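Local coordinates for calcium-dependent protein kinase, putative (PDB 3MSE), which probably acts as a calcium-regulated serine/threonine protein kinase, of which this C-terminal piece is the calcium-binding EF-hand domain, at residues N18-I23 with D174-T179; N25-E30 with T108-A113; D145-S150 with N165-Q170. All coordinates share one frame; numbering follows the deposited sequence.

How the contacts relate
From the N terminus the chain soon enters the long helix 18-48, whose first half supplies one side of contacts 1 and 2, while its far end leads into the first calcium-binding EF-hand. Contact 2 closes when the chain returns from that lobe and residues 108-113 begin the second one. Contact 3 follows as a short loop, from 145-150 on helix 141-152 to 165-170. Contact 1 closes last, with helix 169-177, and so encloses both others, which lie one after the other without crossing. Contacts 1 and 2, joined through M176 on M27 and L110, tie the long helix to the C-terminal lobe; contact 3 ties that lobe together, with F147 linking it to I19 and I23.

Contact 1: N18-I23 with D174-T179; sequences NIRNII and DYMLST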
loop_
_atom_site.group_PDB
_atom_site.type_symbol
_atom_site.label_atom_id
_atom_site.label_comp_id
_atom_site.label_asym_id
_atom_site.label_seq_id
_atom_site.Cartn_x
_atom_site.Cartn_y
_atom_site.Cartn_z
ATOM N N ASN A 18 -14.116 13.158 13.686
ATOM C CA ASN A 18 -14.423 13.266 12.287
ATOM C C ASN A 18 -13.200 13.684 11.470
ATOM O O ASN A 18 -12.942 13.114 10.414
ATOM C CB ASN A 18 -15.603 14.205 12.084
ATOM C CG ASN A 18 -16.930 13.541 12.400
ATOM O OD1 ASN A 18 -17.202 12.414 11.962
ATOM N ND2 ASN A 18 -17.773 14.241 13.146
ATOM N N ILE A 19 -12.409 14.610 12.007
ATOM C CA ILE A 19 -11.180 15.072 11.325
ATOM C C ILE A 19 -10.110 13.980 11.184
ATOM O O ILE A 19 -9.511 13.815 10.106
ATOM C CB ILE A 19 -10.621 16.375 11.962
ATOM C CG1 ILE A 19 -11.625 17.524 11.718
ATOM C CG2 ILE A 19 -9.249 16.724 11.388
ATOM C CD1 ILE A 19 -11.365 18.814 12.518
ATOM N N ARG A 20 -9.883 13.213 12.249
ATOM C CA ARG A 20 -9.001 12.033 12.164
ATOM C C ARG A 20 -9.459 11.109 11.052
ATOM O O ARG A 20 -8.657 10.640 10.239
ATOM C CB ARG A 20 -9.025 11.263 13.494
ATOM C CG ARG A 20 -7.773 10.487 13.827
ATOM C CD ARG A 20 -7.570 9.166 13.101
ATOM N NE ARG A 20 -8.703 8.246 13.103
ATOM C CZ ARG A 20 -8.618 6.923 13.308
ATOM N NH1 ARG A 20 -7.463 6.346 13.598
ATOM N NH2 ARG A 20 -9.710 6.176 13.251
ATOM N N ASN A 21 -10.756 10.846 11.014
ATOM C CA ASN A 21 -11.286 9.912 10.043
ATOM C C ASN A 21 -11.307 10.488 8.615
ATOM O O ASN A 21 -11.159 9.755 7.658
ATOM C CB ASN A 21 -12.661 9.417 10.491
ATOM C CG ASN A 21 -12.572 8.500 11.729
ATOM O OD1 ASN A 21 -11.485 8.082 12.116
ATOM N ND2 ASN A 21 -13.708 8.208 12.341
ATOM N N ILE A 22 -11.470 11.795 8.490
ATOM C CA ILE A 22 -11.328 12.451 7.178
ATOM C C ILE A 22 -9.920 12.212 6.625
ATOM O O ILE A 22 -9.755 11.807 5.464
ATOM C CB ILE A 22 -11.695 13.938 7.255
ATOM C CG1 ILE A 22 -13.213 14.047 7.391
ATOM C CG2 ILE A 22 -11.220 14.690 5.956
ATOM C CD1 ILE A 22 -13.690 15.355 7.949
ATOM N N ILE A 23 -8.926 12.412 7.486
ATOM C CA ILE A 23 -7.531 12.110 7.192
ATOM C C ILE A 23 -7.337 10.640 6.823
ATOM O O ILE A 23 -6.621 10.323 5.859
ATOM C CB ILE A 23 -6.617 12.508 8.390
ATOM C CG1 ILE A 23 -6.675 14.019 8.625
ATOM C CG2 ILE A 23 -5.150 12.052 8.170
ATOM C CD1 ILE A 23 -6.173 14.480 10.019
ATOM N N ASP A 174 3.164 11.583 14.366
ATOM C CA ASP A 174 3.105 11.130 15.752
ATOM C C ASP A 174 1.669 11.064 16.244
ATOM O O ASP A 174 1.297 10.105 16.921
ATOM C CB ASP A 174 3.934 12.037 16.669
ATOM C CG ASP A 174 5.446 11.849 16.487
ATOM O OD1 ASP A 174 5.881 10.876 15.828
ATOM O OD2 ASP A 174 6.204 12.700 17.007
ATOM N N TYR A 175 0.853 12.068 15.905
ATOM C CA TYR A 175 -0.556 12.006 16.310
ATOM C C TYR A 175 -1.289 10.832 15.660
ATOM O O TYR A 175 -1.954 10.059 16.349
ATOM C CB TYR A 175 -1.320 13.315 16.075
ATOM C CG TYR A 175 -2.795 13.149 16.387
ATOM C CD1 TYR A 175 -3.251 13.133 17.704
ATOM C CD2 TYR A 175 -3.731 12.963 15.361
ATOM C CE1 TYR A 175 -4.608 12.955 17.997
ATOM C CE2 TYR A 175 -5.086 12.785 15.637
ATOM C CZ TYR A 175 -5.517 12.786 16.956
ATOM O OH TYR A 175 -6.858 12.608 17.231
ATOM N N MET A 176 -1.168 10.700 14.339
ATOM C CA MET A 176 -1.922 9.668 13.630
ATOM C C MET A 176 -1.552 8.278 14.142
ATOM O O MET A 176 -2.435 7.453 14.393
ATOM C CB MET A 176 -1.730 9.770 12.116
ATOM C CG MET A 176 -2.333 11.034 11.487
ATOM S SD MET A 176 -4.123 11.223 11.736
ATOM C CE MET A 176 -4.730 9.764 10.900
ATOM N N LEU A 177 -0.252 8.031 14.308
ATOM C CA LEU A 177 0.239 6.745 14.830
ATOM C C LEU A 177 -0.327 6.407 16.205
ATOM O O LEU A 177 -0.663 5.266 16.463
ATOM C CB LEU A 177 1.766 6.698 14.864
ATOM C CG LEU A 177 2.472 6.498 13.525
ATOM C CD1 LEU A 177 3.971 6.755 13.687
ATOM C CD2 LEU A 177 2.227 5.112 12.953
ATOM N N SER A 178 -0.451 7.405 17.072
ATOM C CA SER A 178 -1.032 7.205 18.398
ATOM C C SER A 178 -2.523 6.840 18.390
ATOM O O SER A 178 -3.067 6.470 19.428
ATOM C CB SER A 178 -0.849 8.461 19.234
ATOM O OG SER A 178 -1.833 9.417 18.875
ATOM N N THR A 179 -3.186 6.980 17.238
ATOM C CA THR A 179 -4.625 6.726 17.142
ATOM C C THR A 179 -4.883 5.374 16.523
ATOM O O THR A 179 -6.021 4.906 16.490
ATOM C CB THR A 179 -5.388 7.804 16.312
ATOM O OG1 THR A 179 -5.089 7.657 14.917
ATOM C CG2 THR A 179 -5.059 9.208 16.785
#
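The C-terminal EF-hand lobe receives the start of helix 18-48 here: R20 and I23 on that helix meet Y175 and M176 of helix 169-177, the last helix of the lobe, and T179 shortly after them in the chain. R20 does most of the work. With CG anti to the backbone N (chi1 -152°) and further bends at chi2 and chi3, its chain leans across the gap and brings NH1 to T179 OG1, at 3.0 Å and with an N-H...O angle of 147°. The hydroxyl lies at the edge of the guanidinium, somewhat out of its plane. T179 OG1 spends its own proton on M176 O, 2.7 Å away, which leaves it free to accept from R20. The other side of the guanidinium is held too: NE and NH2 grip N21 OD1 side-on, at 3.0 Å and 2.8 Å from that oxygen, which should fix the rotation of the group. The positive charge lies near the C-terminal part of helix 169-177, whose dipole would probably suit it.

Apolar contacts flank the bond. The M176 chain, bent at both chi2 and chi3, sets its methyl between two partners, CE lying 3.6 Å from R20 CD and also 3.6 Å from I23 CG2. R20 CG comes obliquely upon the Y175 ring, 4.0 Å from CE2, and the guanidinium stands nearly perpendicular to that ring (83°). T179 CG2 rests over one ring face, near the rim.

Around this pair, F147 of helix 141-152 packs on I19 and I23, S150 and V151 border Y175, and helix 109-117 adds L110 against M176 and I117 against I23. On the long helix, N21 and I22 also touch I84 of the second subunit.

Contact 2: N25-E30 with T108-A113; sequences NIMAHE and TFLKAA
M27 and I26 carry the apolar packing between the long helix and helix 109-117. The thioether of M27 reaches obliquely across to the first turn of the second helix: SD is 3.6 Å from L110 CD2 and 4.0 Å from F109 CB, and the turn at chi3 (-79°) brings CE to the same leucine methyl. Further back, M27 CG approaches A113 CB at 4.0 Å. Its neighbour in the chain, I26, sets its CG2 branch against the backbone of A113, 3.7 Å from CA. E30 CB comes obliquely upon the F109 ring, 4.3 Å from CD2.

The axes of the two short segments come within 9.3 Å and make an angle of 115°, with A112 and A113 turned toward the long helix. Helix 109-117 is the entering helix of an EF-hand whose calcium-binding loop begins at D118, so the long helix packs directly on one arm of a helix-loop-helix unit. Within the assembly the second subunit also reaches the site, with its W102 on M27 and its I105 on F109.

Backbone oxygens take part too. M27 CG meets F109 O at 3.6 Å, while M27 O faces the edge of the F109 ring. At the start of the helix, T108 OG1 accepts from K111 N at 2.9 Å, an ST motif, and K111 makes a cation-pi contact with F169.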
loop_
_atom_site.group_PDB
_atom_site.type_symbol
_atom_site.label_atom_id
_atom_site.label_comp_id
_atom_site.label_asym_id
_atom_site.label_seq_id
_atom_site.Cartn_x
_atom_site.Cartn_y
_atom_site.Cartn_z
ATOM N N ASN A 25 -9.618 8.793 5.449
ATOM C CA ASN A 25 -10.208 8.675 4.087
ATOM C C ASN A 25 -9.270 9.077 2.923
ATOM O O ASN A 25 -9.317 8.466 1.852
ATOM C CB ASN A 25 -11.534 9.439 3.975
ATOM C CG ASN A 25 -12.728 8.581 4.343
ATOM O OD1 ASN A 25 -13.414 8.058 3.470
ATOM N ND2 ASN A 25 -12.977 8.424 5.651
ATOM N N ILE A 26 -8.420 10.070 3.166
ATOM C CA ILE A 26 -7.363 10.456 2.215
ATOM C C ILE A 26 -6.433 9.276 1.941
ATOM O O ILE A 26 -6.172 8.921 0.781
ATOM C CB ILE A 26 -6.533 11.677 2.718
ATOM C CG1 ILE A 26 -7.408 12.920 2.786
ATOM C CG2 ILE A 26 -5.294 11.924 1.802
ATOM C CD1 ILE A 26 -6.846 14.000 3.723
ATOM N N MET A 27 -5.958 8.648 3.012
ATOM C CA MET A 27 -5.139 7.445 2.887
ATOM C C MET A 27 -5.900 6.291 2.246
ATOM O O MET A 27 -5.331 5.512 1.466
ATOM C CB MET A 27 -4.595 7.043 4.251
ATOM C CG MET A 27 -3.555 7.998 4.781
ATOM S SD MET A 27 -2.766 7.323 6.258
ATOM C CE MET A 27 -4.012 7.703 7.473
ATOM N N ALA A 28 -7.189 6.186 2.563
ATOM C CA ALA A 28 -8.032 5.135 2.004
ATOM C C ALA A 28 -8.163 5.279 0.495
ATOM O O ALA A 28 -8.213 4.279 -0.232
ATOM C CB ALA A 28 -9.399 5.145 2.643
ATOM N N HIS A 29 -8.248 6.523 0.031
ATOM C CA HIS A 29 -8.259 6.767 -1.402
ATOM C C HIS A 29 -6.974 6.259 -2.076
ATOM O O HIS A 29 -7.040 5.646 -3.141
ATOM C CB HIS A 29 -8.509 8.236 -1.767
ATOM C CG HIS A 29 -8.562 8.451 -3.247
ATOM N ND1 HIS A 29 -7.534 9.042 -3.953
ATOM C CD2 HIS A 29 -9.476 8.059 -4.167
ATOM C CE1 HIS A 29 -7.835 9.046 -5.241
ATOM N NE2 HIS A 29 -9.007 8.452 -5.398
ATOM N N GLU A 30 -5.836 6.505 -1.430
ATOM C CA GLU A 30 -4.533 6.044 -1.900
ATOM C C GLU A 30 -4.393 4.511 -1.944
ATOM O O GLU A 30 -3.631 3.990 -2.758
ATOM C CB GLU A 30 -3.409 6.674 -1.067
ATOM C CG GLU A 30 -2.523 7.658 -1.835
ATOM C CD GLU A 30 -3.200 8.982 -2.147
ATOM O OE1 GLU A 30 -3.166 9.893 -1.284
ATOM O OE2 GLU A 30 -3.743 9.122 -3.265
ATOM N N THR A 108 5.383 7.411 1.570
ATOM C CA THR A 108 4.588 6.854 2.669
ATOM C C THR A 108 3.139 7.372 2.634
ATOM O O THR A 108 2.891 8.502 2.196
ATOM C CB THR A 108 5.224 7.155 4.060
ATOM O OG1 THR A 108 4.692 8.369 4.595
ATOM C CG2 THR A 108 6.757 7.279 3.961
ATOM N N PHE A 109 2.194 6.547 3.096
ATOM C CA PHE A 109 0.772 6.930 3.158
ATOM C C PHE A 109 0.519 8.209 3.933
ATOM O O PHE A 109 -0.301 9.035 3.530
ATOM C CB PHE A 109 -0.047 5.819 3.794
ATOM C CG PHE A 109 -0.253 4.643 2.905
ATOM C CD1 PHE A 109 0.654 3.584 2.914
ATOM C CD2 PHE A 109 -1.356 4.587 2.059
ATOM C CE1 PHE A 109 0.462 2.475 2.093
ATOM C CE2 PHE A 109 -1.558 3.495 1.236
ATOM C CZ PHE A 109 -0.648 2.429 1.251
ATOM N N LEU A 110 1.218 8.356 5.052
ATOM C CA LEU A 110 1.040 9.506 5.915
ATOM C C LEU A 110 1.645 10.759 5.298
ATOM O O LEU A 110 1.090 11.852 5.437
ATOM C CB LEU A 110 1.613 9.242 7.307
ATOM C CG LEU A 110 0.768 8.405 8.278
ATOM C CD1 LEU A 110 1.528 8.165 9.569
ATOM C CD2 LEU A 110 -0.592 9.068 8.580
ATOM N N LYS A 111 2.769 10.597 4.599
ATOM C CA LYS A 111 3.437 11.728 3.969
ATOM C C LYS A 111 2.564 12.299 2.869
ATOM O O LYS A 111 2.399 13.507 2.784
ATOM C CB LYS A 111 4.819 11.344 3.417
ATOM C CG LYS A 111 5.956 12.293 3.834
ATOM C CD LYS A 111 5.654 13.752 3.521
ATOM C CE LYS A 111 6.804 14.667 3.915
ATOM N NZ LYS A 111 6.563 16.046 3.381
ATOM N N ALA A 112 1.999 11.414 2.048
ATOM C CA ALA A 112 1.122 11.804 0.945
ATOM C C ALA A 112 -0.156 12.488 1.425
ATOM O O ALA A 112 -0.624 13.441 0.792
ATOM C CB ALA A 112 0.790 10.600 0.070
ATOM N N ALA A 113 -0.718 12.004 2.537
ATOM C CA ALA A 113 -1.891 12.633 3.135
ATOM C C ALA A 113 -1.558 14.039 3.637
ATOM O O ALA A 113 -2.288 14.992 3.366
ATOM C CB ALA A 113 -2.452 11.765 4.269
#

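Contact 3: D145-S150 with N165-Q170; sequences DNFFLS and NKISFQ
F148 meets N165 with a face of its ring: the amide nitrogen ND2 sits over it, 3.6 Å from CG. Amide and ring planes are 31° apart, nearer to parallel than to perpendicular, so the amide is laid over the ring rather than stood upright upon it. The same residue adds its backbone oxygen, N165 O, at 3.5 Å from F148 CE1. K166 CA comes up at the ring edge, 4.3 Å from CE1. The backbone of N165 and K166 thus passes beside the ring.

Purely apolar packing centres on I167. Its side chain is extended, with CG1 anti to the carbonyl carbon and chi2 at 166°, and the terminal methyl reaches both aromatic rings of helix 141-152: CD1 is 3.5 Å from F148 CE1 and 3.8 Å from F147 CE1. It approaches both rings obliquely. I130 of helix 127-133 packs on both phenylalanines, I19 and I23 of the long helix border F147, and F172 touches I167, so the two phenylalanines and I167 lie among side chains from several helices.

Hydrogen bonds shape the backbone of 165-170 itself. S168 is the N-cap of helix 169-177: its OG caps a backbone N just after Q170, and S168 N in turn bonds to E171 OE2, as in a capping box.

Next to the metal site, K166 turns its CB away from 145-150; its side chain comes within about 4 Å of that of Y124 and about 6 Å of the calcium ion, nearest atoms.

I167 also shares backbone hydrogen bonds with I125 of the calcium-binding loop. This is consistent with the short backbone link that joins the two loops of a paired EF-hand, the second here probably a degenerate loop with no calcium modelled.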
loop_
_atom_site.group_PDB
_atom_site.type_symbol
_atom_site.label_atom_id
_atom_site.label_comp_id
_atom_site.label_asym_id
_atom_site.label_seq_id
_atom_site.Cartn_x
_atom_site.Cartn_y
_atom_site.Cartn_z
ATOM N N ASP A 145 -10.374 23.228 16.538
ATOM C CA ASP A 145 -9.549 23.545 17.715
ATOM C C ASP A 145 -9.227 22.308 18.538
ATOM O O ASP A 145 -8.085 22.128 18.936
ATOM C CB ASP A 145 -10.218 24.604 18.598
ATOM C CG ASP A 145 -10.004 26.013 18.085
ATOM O OD1 ASP A 145 -8.921 26.289 17.529
ATOM O OD2 ASP A 145 -10.928 26.841 18.234
ATOM N N ASN A 146 -10.238 21.470 18.779
ATOM C CA ASN A 146 -10.057 20.155 19.408
ATOM C C ASN A 146 -8.962 19.334 18.735
ATOM O O ASN A 146 -8.100 18.762 19.411
ATOM C CB ASN A 146 -11.361 19.354 19.387
ATOM C CG ASN A 146 -12.446 19.973 20.253
ATOM O OD1 ASN A 146 -12.182 20.881 21.053
ATOM N ND2 ASN A 146 -13.681 19.476 20.105
ATOM N N PHE A 147 -8.991 19.290 17.404
ATOM C CA PHE A 147 -8.014 18.514 16.653
ATOM C C PHE A 147 -6.580 19.010 16.882
ATOM O O PHE A 147 -5.659 18.197 17.040
ATOM C CB PHE A 147 -8.371 18.476 15.164
ATOM C CG PHE A 147 -7.276 17.936 14.288
ATOM C CD1 PHE A 147 -6.480 18.802 13.542
ATOM C CD2 PHE A 147 -7.034 16.568 14.212
ATOM C CE1 PHE A 147 -5.463 18.314 12.733
ATOM C CE2 PHE A 147 -6.019 16.068 13.408
ATOM C CZ PHE A 147 -5.228 16.948 12.662
ATOM N N PHE A 148 -6.395 20.330 16.913
ATOM C CA PHE A 148 -5.062 20.912 17.125
ATOM C C PHE A 148 -4.532 20.658 18.540
ATOM O O PHE A 148 -3.333 20.415 18.734
ATOM C CB PHE A 148 -5.039 22.404 16.769
ATOM C CG PHE A 148 -4.787 22.668 15.301
ATOM C CD1 PHE A 148 -3.494 22.843 14.827
ATOM C CD2 PHE A 148 -5.847 22.715 14.395
ATOM C CE1 PHE A 148 -3.259 23.074 13.473
ATOM C CE2 PHE A 148 -5.624 22.942 13.042
ATOM C CZ PHE A 148 -4.334 23.116 12.577
ATOM N N LEU A 149 -5.437 20.692 19.514
ATOM C CA LEU A 149 -5.100 20.371 20.892
ATOM C C LEU A 149 -4.679 18.902 21.021
ATOM O O LEU A 149 -3.661 18.594 21.663
ATOM C CB LEU A 149 -6.263 20.731 21.834
ATOM C CG LEU A 149 -6.529 22.246 21.960
ATOM C CD1 LEU A 149 -7.892 22.553 22.595
ATOM C CD2 LEU A 149 -5.393 22.996 22.694
ATOM N N SER A 150 -5.436 18.010 20.377
ATOM C CA SER A 150 -5.103 16.585 20.357
ATOM C C SER A 150 -3.713 16.322 19.774
ATOM O O SER A 150 -2.901 15.627 20.389
ATOM C CB SER A 150 -6.171 15.777 19.621
ATOM O OG SER A 150 -7.425 15.869 20.280
ATOM N N ASN A 165 0.316 27.308 16.384
ATOM C CA ASN A 165 -0.824 26.437 16.113
ATOM C C ASN A 165 -0.717 25.892 14.690
ATOM O O ASN A 165 -1.600 26.090 13.843
ATOM C CB ASN A 165 -2.146 27.164 16.343
ATOM C CG ASN A 165 -3.220 26.242 16.890
ATOM O OD1 ASN A 165 -3.029 25.596 17.928
ATOM N ND2 ASN A 165 -4.359 26.176 16.197
ATOM N N LYS A 166 0.409 25.224 14.451
ATOM C CA LYS A 166 0.766 24.642 13.173
ATOM C C LYS A 166 1.238 23.224 13.452
ATOM O O LYS A 166 1.560 22.886 14.592
ATOM C CB LYS A 166 1.900 25.440 12.527
ATOM C CG LYS A 166 1.691 26.957 12.520
ATOM C CD LYS A 166 2.798 27.690 11.765
ATOM C CE LYS A 166 2.558 27.690 10.262
ATOM N NZ LYS A 166 1.330 28.456 9.898
ATOM N N ILE A 167 1.296 22.396 12.417
ATOM C CA ILE A 167 1.659 20.994 12.584
ATOM C C ILE A 167 2.702 20.585 11.545
ATOM O O ILE A 167 2.457 20.666 10.338
ATOM C CB ILE A 167 0.399 20.075 12.490
ATOM C CG1 ILE A 167 -0.619 20.425 13.586
ATOM C CG2 ILE A 167 0.785 18.606 12.556
ATOM C CD1 ILE A 167 -2.015 19.815 13.375
ATOM N N SER A 168 3.867 20.154 12.023
ATOM C CA SER A 168 4.916 19.607 11.163
ATOM C C SER A 168 4.539 18.186 10.763
ATOM O O SER A 168 3.627 17.603 11.347
ATOM C CB SER A 168 6.250 19.573 11.914
ATOM O OG SER A 168 6.264 18.513 12.863
ATOM N N PHE A 169 5.252 17.615 9.793
ATOM C CA PHE A 169 4.984 16.247 9.401
ATOM C C PHE A 169 5.198 15.287 10.557
ATOM O O PHE A 169 4.460 14.312 10.698
ATOM C CB PHE A 169 5.800 15.792 8.189
ATOM C CG PHE A 169 5.617 14.332 7.879
ATOM C CD1 PHE A 169 6.666 13.434 8.044
ATOM C CD2 PHE A 169 4.365 13.843 7.503
ATOM C CE1 PHE A 169 6.491 12.079 7.795
ATOM C CE2 PHE A 169 4.173 12.489 7.260
ATOM C CZ PHE A 169 5.241 11.602 7.400
ATOM N N GLN A 170 6.211 15.568 11.376
ATOM C CA GLN A 170 6.566 14.702 12.496
ATOM C C GLN A 170 5.463 14.681 13.555
ATOM O O GLN A 170 5.094 13.615 14.039
ATOM C CB GLN A 170 7.922 15.109 13.103
ATOM C CG GLN A 170 8.642 13.980 13.853
ATOM C CD GLN A 170 8.980 12.791 12.957
ATOM O OE1 GLN A 170 8.704 11.646 13.308
ATOM N NE2 GLN A 170 9.563 13.060 11.789
#